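Local structure of 1,3-1,4-beta-glucanase (Hordeum vulgare, 1AQ0) at residues A70-V73 / K74-Q78; P35-A38 / A39-V43; N281-S285 / G286-N290. The protein hydrolyses mixed-linkage 1,3-1,4-beta-D-glucans as a barley endoglycosidase of glycosyl hydrolase family 17. All blocks are in the same frame, centred on the assembly; numbering follows the deposited sequence.

Contact 1: residues A70-V73 / K74-Q78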
ATOM      1  N   ALA A  70      15.950  28.140 -10.289  1.00 15.04           N
ATOM      2  CA  ALA A  70      15.448  28.971  -9.201  1.00 15.04           C
ATOM      3  C   ALA A  70      14.560  30.069  -9.765  1.00 16.41           C
ATOM      4  O   ALA A  70      13.577  30.477  -9.145  1.00 16.10           O
ATOM      5  CB  ALA A  70      16.600  29.580  -8.419  1.00 16.10           C
ATOM      6  N   SER A  71      14.909  30.544 -10.954  1.00 17.29           N
ATOM      7  CA  SER A  71      14.137  31.589 -11.611  1.00 17.68           C
ATOM      8  C   SER A  71      12.797  31.012 -12.085  1.00 16.11           C
ATOM      9  O   SER A  71      11.749  31.647 -11.930  1.00 16.43           O
ATOM     10  CB  SER A  71      14.933  32.169 -12.784  1.00 19.86           C
ATOM     11  OG  SER A  71      14.296  33.315 -13.324  1.00 26.79           O
ATOM     12  N   TRP A  72      12.829  29.789 -12.612  1.00 14.53           N
ATOM     13  CA  TRP A  72      11.615  29.126 -13.088  1.00 13.81           C
ATOM     14  C   TRP A  72      10.647  28.952 -11.915  1.00 12.81           C
ATOM     15  O   TRP A  72       9.454  29.244 -12.029  1.00 15.00           O
ATOM     16  CB  TRP A  72      11.947  27.761 -13.702  1.00 13.06           C
ATOM     17  CG  TRP A  72      10.791  27.142 -14.449  1.00 14.85           C
ATOM     18  CD1 TRP A  72      10.473  27.328 -15.768  1.00 13.96           C
ATOM     19  CD2 TRP A  72       9.769  26.282 -13.910  1.00 14.08           C
ATOM     20  NE1 TRP A  72       9.316  26.647 -16.079  1.00 14.22           N
ATOM     21  CE2 TRP A  72       8.863  26.000 -14.957  1.00 15.13           C
ATOM     22  CE3 TRP A  72       9.530  25.734 -12.640  1.00 15.01           C
ATOM     23  CZ2 TRP A  72       7.731  25.192 -14.774  1.00 12.95           C
ATOM     24  CZ3 TRP A  72       8.401  24.931 -12.459  1.00 14.05           C
ATOM     25  CH2 TRP A  72       7.518  24.672 -13.522  1.00 14.17           C
ATOM     26  N   VAL A  73      11.171  28.490 -10.783  1.00 12.64           N
ATOM     27  CA  VAL A  73      10.367  28.291  -9.583  1.00 12.40           C
ATOM     28  C   VAL A  73       9.809  29.619  -9.070  1.00 12.25           C
ATOM     29  O   VAL A  73       8.637  29.705  -8.711  1.00 13.26           O
ATOM     30  CB  VAL A  73      11.185  27.578  -8.474  1.00 10.28           C
ATOM     31  CG1 VAL A  73      10.461  27.636  -7.143  1.00 10.88           C
ATOM     32  CG2 VAL A  73      11.425  26.135  -8.869  1.00  9.07           C
ATOM     33  N   LYS A  74      10.624  30.670  -9.095  1.00 14.00           N
ATOM     34  CA  LYS A  74      10.179  31.974  -8.622  1.00 12.70           C
ATOM     35  C   LYS A  74       9.056  32.568  -9.464  1.00 14.12           C
ATOM     36  O   LYS A  74       8.079  33.086  -8.918  1.00 13.55           O
ATOM     37  CB  LYS A  74      11.344  32.958  -8.553  1.00 16.70           C
ATOM     38  CG  LYS A  74      10.923  34.343  -8.120  1.00 22.34           C
ATOM     39  CD  LYS A  74      12.116  35.246  -7.895  1.00 30.06           C
ATOM     40  CE  LYS A  74      11.646  36.648  -7.537  1.00 36.35           C
ATOM     41  NZ  LYS A  74      12.393  37.247  -6.383  1.00 41.26           N
ATOM     42  N   SER A  75       9.183  32.466 -10.785  1.00 12.52           N
ATOM     43  CA  SER A  75       8.192  33.010 -11.709  1.00 14.24           C
ATOM     44  C   SER A  75       6.941  32.160 -11.894  1.00 11.67           C
ATOM     45  O   SER A  75       5.856  32.687 -12.141  1.00 13.34           O
ATOM     46  CB  SER A  75       8.823  33.231 -13.093  1.00 15.86           C
ATOM     47  OG  SER A  75       9.981  34.043 -13.015  1.00 23.38           O
ATOM     48  N   ASN A  76       7.076  30.850 -11.753  1.00 11.74           N
ATOM     49  CA  ASN A  76       5.938  29.978 -11.999  1.00 12.61           C
ATOM     50  C   ASN A  76       5.311  29.270 -10.813  1.00 13.06           C
ATOM     51  O   ASN A  76       4.204  28.741 -10.934  1.00 13.16           O
ATOM     52  CB  ASN A  76       6.299  28.968 -13.090  1.00 12.53           C
ATOM     53  CG  ASN A  76       6.740  29.643 -14.379  1.00 14.17           C
ATOM     54  OD1 ASN A  76       5.980  30.394 -14.986  1.00 14.56           O
ATOM     55  ND2 ASN A  76       7.977  29.389 -14.793  1.00 12.47           N
ATOM     56  N   ILE A  77       6.007  29.248  -9.679  1.00 11.32           N
ATOM     57  CA  ILE A  77       5.485  28.598  -8.473  1.00 12.65           C
ATOM     58  C   ILE A  77       5.271  29.618  -7.348  1.00 12.45           C
ATOM     59  O   ILE A  77       4.146  29.833  -6.899  1.00 12.79           O
ATOM     60  CB  ILE A  77       6.430  27.473  -7.962  1.00 13.47           C
ATOM     61  CG1 ILE A  77       6.768  26.485  -9.085  1.00 15.09           C
ATOM     62  CG2 ILE A  77       5.788  26.733  -6.796  1.00 11.38           C
ATOM     63  CD1 ILE A  77       5.578  25.753  -9.659  1.00 15.58           C
ATOM     64  N   GLN A  78       6.346  30.282  -6.932  1.00 13.95           N
ATOM     65  CA  GLN A  78       6.266  31.269  -5.859  1.00 14.03           C
ATOM     66  C   GLN A  78       5.341  32.430  -6.186  1.00 15.79           C
ATOM     67  O   GLN A  78       4.759  33.035  -5.288  1.00 17.35           O
ATOM     68  CB  GLN A  78       7.649  31.808  -5.522  1.00 15.49           C
ATOM     69  CG  GLN A  78       8.568  30.792  -4.898  1.00 19.88           C
ATOM     70  CD  GLN A  78       9.936  31.366  -4.618  1.00 25.60           C
ATOM     71  OE1 GLN A  78      10.853  31.243  -5.431  1.00 25.22           O
ATOM     72  NE2 GLN A  78      10.077  32.015  -3.470  1.00 26.62           N
TER
HETATM   73  O   HOH W   1      13.389  30.520  -6.416  1.00 19.05           O
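Asn76 lies one helical turn after Trp72 and sets its side chain against a face of the indole. Its ND2 stands 3.2 Å above the ring plane, displaced toward the rim, and of the ring atoms it is nearest to Trp72 NE1, at 3.3 Å. Both nitrogens are donors, so this is face packing, with amide and ring planes 55° apart; Asn76 ND2 also makes a weak hydrogen bond to Trp72 O (3.1 Å), the acceptor of Asn76 N. Asn76 CB adds a CH-pi contact, 4.2 Å from the centroid of the Trp72 six-membered ring and almost on its normal. Ile77 CG1 reaches Trp72 CZ3 obliquely at 4.1 Å. CG of Trp72 is anti to the backbone N (chi1 -169°), which swings the ring forward along the helix to meet both residues. An alanine in place of Trp72 removes the indole face, which would probably leave the Asn76 amide little beyond its weak main-chain bond and Pro35, and open a gap toward Ala54 and Val88.

Behind these side chains two main-chain carbonyls each accept twice. Val73 O takes Ile77 N (2.8 Å) and Gln78 N (3.0 Å), the second bond closing a wider pi-type turn. Ser71 O is gripped by Ser75 N and Ser75 OG from opposite faces of its plane. On the exposed flank, water 1 donates to both Ala70 O and Gln78 OE1.

Val73 turns to Ala112 and Leu113 of helix 102-115, while Trp72 and Ile77 touch strands 49-54 and 84-92. Helix 66-78 thus lies against the parallel strands as an outer helix of the TIM barrel.

Contact 2: residues P35-A38 / A39-V43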
ATOM      1  N   PRO A  35       3.304  26.098 -17.242  1.00  9.66           N
ATOM      2  CA  PRO A  35       2.778  27.020 -16.234  1.00  9.24           C
ATOM      3  C   PRO A  35       2.022  28.177 -16.881  1.00 11.35           C
ATOM      4  O   PRO A  35       2.472  29.320 -16.874  1.00 13.19           O
ATOM      5  CB  PRO A  35       4.038  27.473 -15.498  1.00  6.34           C
ATOM      6  CG  PRO A  35       5.071  27.457 -16.562  1.00  7.33           C
ATOM      7  CD  PRO A  35       4.774  26.179 -17.321  1.00  7.97           C
ATOM      8  N   ASN A  36       0.871  27.852 -17.457  1.00 11.30           N
ATOM      9  CA  ASN A  36       0.018  28.829 -18.117  1.00 10.74           C
ATOM     10  C   ASN A  36      -0.470  29.854 -17.098  1.00 10.42           C
ATOM     11  O   ASN A  36      -1.146  29.514 -16.125  1.00 11.41           O
ATOM     12  CB  ASN A  36      -1.167  28.119 -18.777  1.00 11.92           C
ATOM     13  CG  ASN A  36      -2.068  29.072 -19.528  1.00 15.29           C
ATOM     14  OD1 ASN A  36      -3.068  29.545 -18.998  1.00 16.52           O
ATOM     15  ND2 ASN A  36      -1.711  29.368 -20.766  1.00 16.41           N
ATOM     16  N   GLN A  37      -0.160  31.115 -17.364  1.00  9.09           N
ATOM     17  CA  GLN A  37      -0.506  32.223 -16.490  1.00 10.42           C
ATOM     18  C   GLN A  37      -1.989  32.435 -16.255  1.00  7.51           C
ATOM     19  O   GLN A  37      -2.395  32.685 -15.131  1.00 10.23           O
ATOM     20  CB  GLN A  37       0.145  33.508 -17.012  1.00 13.33           C
ATOM     21  CG  GLN A  37       1.668  33.447 -16.998  1.00 17.11           C
ATOM     22  CD  GLN A  37       2.311  34.394 -17.990  1.00 21.79           C
ATOM     23  OE1 GLN A  37       2.554  34.030 -19.147  1.00 21.49           O
ATOM     24  NE2 GLN A  37       2.591  35.617 -17.547  1.00 18.64           N
ATOM     25  N   ALA A  38      -2.792  32.362 -17.308  1.00  8.68           N
ATOM     26  CA  ALA A  38      -4.230  32.553 -17.172  1.00  8.96           C
ATOM     27  C   ALA A  38      -4.819  31.466 -16.265  1.00 11.25           C
ATOM     28  O   ALA A  38      -5.630  31.744 -15.375  1.00  8.48           O
ATOM     29  CB  ALA A  38      -4.884  32.515 -18.540  1.00 10.71           C
ATOM     30  N   ALA A  39      -4.385  30.228 -16.483  1.00 10.52           N
ATOM     31  CA  ALA A  39      -4.855  29.099 -15.694  1.00 10.95           C
ATOM     32  C   ALA A  39      -4.409  29.184 -14.238  1.00 10.32           C
ATOM     33  O   ALA A  39      -5.216  28.980 -13.331  1.00 12.34           O
ATOM     34  CB  ALA A  39      -4.393  27.789 -16.311  1.00  9.61           C
ATOM     35  N   LEU A  40      -3.137  29.496 -14.010  1.00 10.87           N
ATOM     36  CA  LEU A  40      -2.617  29.592 -12.646  1.00  9.83           C
ATOM     37  C   LEU A  40      -3.277  30.724 -11.864  1.00 13.07           C
ATOM     38  O   LEU A  40      -3.519  30.597 -10.667  1.00 12.29           O
ATOM     39  CB  LEU A  40      -1.092  29.720 -12.649  1.00  8.02           C
ATOM     40  CG  LEU A  40      -0.365  28.451 -13.101  1.00 10.69           C
ATOM     41  CD1 LEU A  40       1.119  28.692 -13.171  1.00 12.21           C
ATOM     42  CD2 LEU A  40      -0.665  27.316 -12.137  1.00 11.43           C
ATOM     43  N   GLN A  41      -3.626  31.805 -12.555  1.00 14.20           N
ATOM     44  CA  GLN A  41      -4.289  32.938 -11.915  1.00 16.81           C
ATOM     45  C   GLN A  41      -5.718  32.541 -11.527  1.00 15.61           C
ATOM     46  O   GLN A  41      -6.165  32.813 -10.414  1.00 17.89           O
ATOM     47  CB  GLN A  41      -4.284  34.163 -12.850  1.00 19.39           C
ATOM     48  CG  GLN A  41      -2.894  34.832 -12.976  1.00 31.31           C
ATOM     49  CD  GLN A  41      -2.727  35.712 -14.220  1.00 35.55           C
ATOM     50  OE1 GLN A  41      -3.636  36.446 -14.611  1.00 38.79           O
ATOM     51  NE2 GLN A  41      -1.549  35.644 -14.836  1.00 35.82           N
ATOM     52  N   ALA A  42      -6.389  31.815 -12.417  1.00 14.71           N
ATOM     53  CA  ALA A  42      -7.767  31.374 -12.202  1.00 14.30           C
ATOM     54  C   ALA A  42      -7.973  30.225 -11.205  1.00 13.85           C
ATOM     55  O   ALA A  42      -9.021  30.140 -10.567  1.00 15.24           O
ATOM     56  CB  ALA A  42      -8.402  31.016 -13.534  1.00 11.93           C
ATOM     57  N   VAL A  43      -6.992  29.339 -11.078  1.00 13.76           N
ATOM     58  CA  VAL A  43      -7.118  28.197 -10.175  1.00 13.23           C
ATOM     59  C   VAL A  43      -6.769  28.517  -8.717  1.00 14.49           C
ATOM     60  O   VAL A  43      -7.066  27.734  -7.820  1.00 12.60           O
ATOM     61  CB  VAL A  43      -6.283  26.977 -10.694  1.00 12.58           C
ATOM     62  CG1 VAL A  43      -4.792  27.192 -10.462  1.00 10.10           C
ATOM     63  CG2 VAL A  43      -6.765  25.681 -10.059  1.00 11.33           C
TER
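Asn36 turns its side-chain carbonyl onto the backbone of Ala39 and forms the N-cap of helix 37-43, the helix of the beta-alpha-beta unit that links strands 29-32 and 49-54. CG of Asn36 is anti to its own nitrogen (chi1 -178°), which carries OD1 over the first helical turn. There OD1 accepts from Ala39 N at 2.9 Å, with the N-H pointing at it at 157° and the donor in the carbonyl plane. The same oxygen lies 3.5 Å from Ala39 CB, so the methyl flanks the capping bond.

Leu40 bends the other way, toward the barrel. Its CD1 meets Pro35 CB at 3.9 Å, its CG lies 3.3 Å from Asn36 O, and beyond these it reaches Leu32 of strand 29-32. Asn36 O is also the acceptor for Leu40 N, at 2.9 Å, so Asn36 holds the helix start through both its side-chain and main-chain oxygens.

The exposed flank is built by Gln37 and Gln41, which both touch Tyr80. The extended Gln41 side chain passes beside the Gln37 carbonyl, its CG 3.1 Å from Gln37 O. Gln41 NE2 lies 3.5 Å from Gln37 CB and 3.1 Å from Gln37 O, yet the geometry is too poor for a hydrogen bond.

Contact 3: residues N281-S285 / G286-N290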
ATOM      1  N   ASN A 281      -8.535  20.739 -31.197  1.00 13.15           N
ATOM      2  CA  ASN A 281      -8.470  20.846 -32.654  1.00 13.82           C
ATOM      3  C   ASN A 281      -7.108  21.097 -33.306  1.00 16.40           C
ATOM      4  O   ASN A 281      -6.986  21.012 -34.527  1.00 17.55           O
ATOM      5  CB  ASN A 281      -9.514  21.845 -33.177  1.00 13.65           C
ATOM      6  CG  ASN A 281      -9.206  23.286 -32.809  1.00 12.49           C
ATOM      7  OD1 ASN A 281      -8.255  23.578 -32.094  1.00 16.38           O
ATOM      8  ND2 ASN A 281     -10.027  24.197 -33.299  1.00 17.94           N
ATOM      9  N   GLN A 282      -6.083  21.393 -32.513  1.00 16.49           N
ATOM     10  CA  GLN A 282      -4.762  21.621 -33.082  1.00 16.81           C
ATOM     11  C   GLN A 282      -3.840  20.431 -32.905  1.00 18.40           C
ATOM     12  O   GLN A 282      -2.619  20.571 -32.922  1.00 20.79           O
ATOM     13  CB  GLN A 282      -4.132  22.905 -32.550  1.00 16.24           C
ATOM     14  CG  GLN A 282      -4.813  24.147 -33.087  1.00 19.38           C
ATOM     15  CD  GLN A 282      -4.163  25.428 -32.626  1.00 24.95           C
ATOM     16  OE1 GLN A 282      -4.374  26.482 -33.220  1.00 32.26           O
ATOM     17  NE2 GLN A 282      -3.386  25.357 -31.552  1.00 28.34           N
ATOM     18  N   LYS A 283      -4.433  19.266 -32.677  1.00 20.99           N
ATOM     19  CA  LYS A 283      -3.666  18.036 -32.552  1.00 22.62           C
ATOM     20  C   LYS A 283      -3.797  17.324 -33.894  1.00 23.75           C
ATOM     21  O   LYS A 283      -4.484  17.823 -34.790  1.00 23.14           O
ATOM     22  CB  LYS A 283      -4.209  17.165 -31.417  1.00 21.87           C
ATOM     23  CG  LYS A 283      -3.637  17.512 -30.061  1.00 22.70           C
ATOM     24  CD  LYS A 283      -4.227  16.618 -28.990  1.00 30.23           C
ATOM     25  CE  LYS A 283      -3.431  16.686 -27.700  1.00 34.64           C
ATOM     26  NZ  LYS A 283      -2.101  16.028 -27.847  1.00 38.79           N
ATOM     27  N   ASP A 284      -3.129  16.186 -34.052  1.00 27.53           N
ATOM     28  CA  ASP A 284      -3.197  15.431 -35.304  1.00 32.16           C
ATOM     29  C   ASP A 284      -4.623  14.971 -35.597  1.00 34.03           C
ATOM     30  O   ASP A 284      -5.397  14.695 -34.675  1.00 34.30           O
ATOM     31  CB  ASP A 284      -2.281  14.198 -35.261  1.00 36.68           C
ATOM     32  CG  ASP A 284      -0.804  14.555 -35.260  1.00 41.86           C
ATOM     33  OD1 ASP A 284      -0.414  15.561 -35.899  1.00 44.60           O
ATOM     34  OD2 ASP A 284      -0.025  13.810 -34.626  1.00 44.68           O
ATOM     35  N   SER A 285      -4.971  14.901 -36.879  1.00 32.57           N
ATOM     36  CA  SER A 285      -6.297  14.456 -37.288  1.00 30.83           C
ATOM     37  C   SER A 285      -6.476  12.976 -36.928  1.00 27.18           C
ATOM     38  O   SER A 285      -5.548  12.174 -37.062  1.00 28.50           O
ATOM     39  CB  SER A 285      -6.488  14.688 -38.789  1.00 34.16           C
ATOM     40  OG  SER A 285      -5.239  14.682 -39.465  1.00 40.96           O
ATOM     41  N   GLY A 286      -7.665  12.627 -36.455  1.00 23.87           N
ATOM     42  CA  GLY A 286      -7.932  11.258 -36.058  1.00 19.68           C
ATOM     43  C   GLY A 286      -8.285  11.220 -34.581  1.00 16.05           C
ATOM     44  O   GLY A 286      -8.886  12.163 -34.069  1.00 16.21           O
ATOM     45  N   VAL A 287      -7.866  10.170 -33.882  1.00 15.38           N
ATOM     46  CA  VAL A 287      -8.169  10.031 -32.456  1.00 15.39           C
ATOM     47  C   VAL A 287      -7.652  11.180 -31.591  1.00 13.79           C
ATOM     48  O   VAL A 287      -8.310  11.586 -30.640  1.00 13.15           O
ATOM     49  CB  VAL A 287      -7.647   8.686 -31.874  1.00 15.30           C
ATOM     50  CG1 VAL A 287      -8.284   7.522 -32.603  1.00 15.31           C
ATOM     51  CG2 VAL A 287      -6.132   8.603 -31.961  1.00 15.68           C
ATOM     52  N   GLU A 288      -6.504  11.735 -31.964  1.00 13.51           N
ATOM     53  CA  GLU A 288      -5.880  12.825 -31.217  1.00 12.87           C
ATOM     54  C   GLU A 288      -6.748  14.053 -30.998  1.00 13.26           C
ATOM     55  O   GLU A 288      -6.536  14.797 -30.044  1.00 13.50           O
ATOM     56  CB  GLU A 288      -4.566  13.226 -31.872  1.00 16.08           C
ATOM     57  CG  GLU A 288      -3.480  12.179 -31.747  1.00 23.23           C
ATOM     58  CD  GLU A 288      -2.976  12.042 -30.326  1.00 28.11           C
ATOM     59  OE1 GLU A 288      -2.300  12.976 -29.836  1.00 33.14           O
ATOM     60  OE2 GLU A 288      -3.251  11.004 -29.697  1.00 31.09           O
ATOM     61  N   GLN A 289      -7.725  14.267 -31.873  1.00 11.93           N
ATOM     62  CA  GLN A 289      -8.618  15.411 -31.732  1.00 12.37           C
ATOM     63  C   GLN A 289      -9.907  15.034 -31.005  1.00 10.80           C
ATOM     64  O   GLN A 289     -10.800  15.862 -30.858  1.00 10.03           O
ATOM     65  CB  GLN A 289      -8.957  15.991 -33.108  1.00 17.22           C
ATOM     66  CG  GLN A 289      -7.801  16.746 -33.768  1.00 21.13           C
ATOM     67  CD  GLN A 289      -8.118  17.201 -35.180  1.00 24.17           C
ATOM     68  OE1 GLN A 289      -9.209  16.955 -35.698  1.00 28.98           O
ATOM     69  NE2 GLN A 289      -7.161  17.859 -35.817  1.00 24.65           N
ATOM     70  N   ASN A 290      -9.980  13.805 -30.503  1.00  9.88           N
ATOM     71  CA  ASN A 290     -11.190  13.337 -29.839  1.00  6.89           C
ATOM     72  C   ASN A 290     -10.991  12.700 -28.465  1.00  6.24           C
ATOM     73  O   ASN A 290     -11.640  11.703 -28.147  1.00  5.82           O
ATOM     74  CB  ASN A 290     -11.925  12.348 -30.753  1.00  8.90           C
ATOM     75  CG  ASN A 290     -12.374  12.975 -32.054  1.00 10.13           C
ATOM     76  OD1 ASN A 290     -13.432  13.599 -32.127  1.00 14.88           O
ATOM     77  ND2 ASN A 290     -11.572  12.805 -33.095  1.00 10.92           N
TER
HETATM   78  O   HOH W   2      -1.282  15.220 -31.968  1.00 38.54           O
HETATM   79  O   HOH W   3      -4.451  10.928 -34.526  1.00 29.73           O
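Gln289 reaches back across the turn and donates from NE2 to Lys283 O, the one direct hydrogen bond between residues 281-285 and 286-290. The Gln289 chain is extended beyond CG (chi2 175°), which carries its amide back to that carbonyl. The bond is short (2.9 Å) and fairly straight (160° at the hydrogen). The acceptor lies near the plane of the Gln289 amide, but the donor sits above the Lys283 carbonyl plane. Beside this bond Gln289 CG packs 3.3 Å from Asp284 O. A separate close touch, Lys283 CD to Glu288 O at 3.1 Å, comes where the lysine chain runs past Glu288. Gly286 makes the reversal possible, since at its positive phi of 119° a CB would clash with Ser285 O. Its own carbonyl is held from opposite faces, by Gln289 N at 3.3 Å and by Asn290 ND2 at 2.9 Å, bracing the short 3-10 segment 287-289.

The loop follows strand 273-274, the last of the barrel, at the strand ends where TIM-barrel enzymes carry their active sites. Its other side is looser and wet. Lys283 NZ and Glu288 OE1 form only a long salt bridge of 3.6 Å. Water 2 accepts from Asp284 N and donates to Glu288 OE1, and water 3 donates to Ser285 O while accepting weakly from Glu288 N. Glu288 OE2 has a firmer partner in Trp291 NE1, and the Asn281 amide is bound to Asn10.

Within the loop the direct bonds are amide and main-chain ones, whereas the Lys283-Glu288 pair is only loosely coupled and partly linked to the backbone through water.

Contacts 1 and 2 are neighbours on the outside of the barrel, their centres 14 Å apart, and they touch directly. Asn76 OD1 packs 3.5 Å from Pro35 CG, and Trp72 CZ2 packs 3.9 Å from the same Pro35 CG, so the proline ring just before helix 37-43 fits against helix 66-78; Leu40 CD1 adds a contact at 3.8 Å to Asn76 O. Contact 3 stands apart, its centre 32 Å from that of contact 1 and 24 Å from that of contact 2, with nearest atoms about 19 and 12 Å away. Its loop after the eighth strand is consistent with a place beside the substrate cleft, while contacts 1 and 2 belong to the surrounding helical layer.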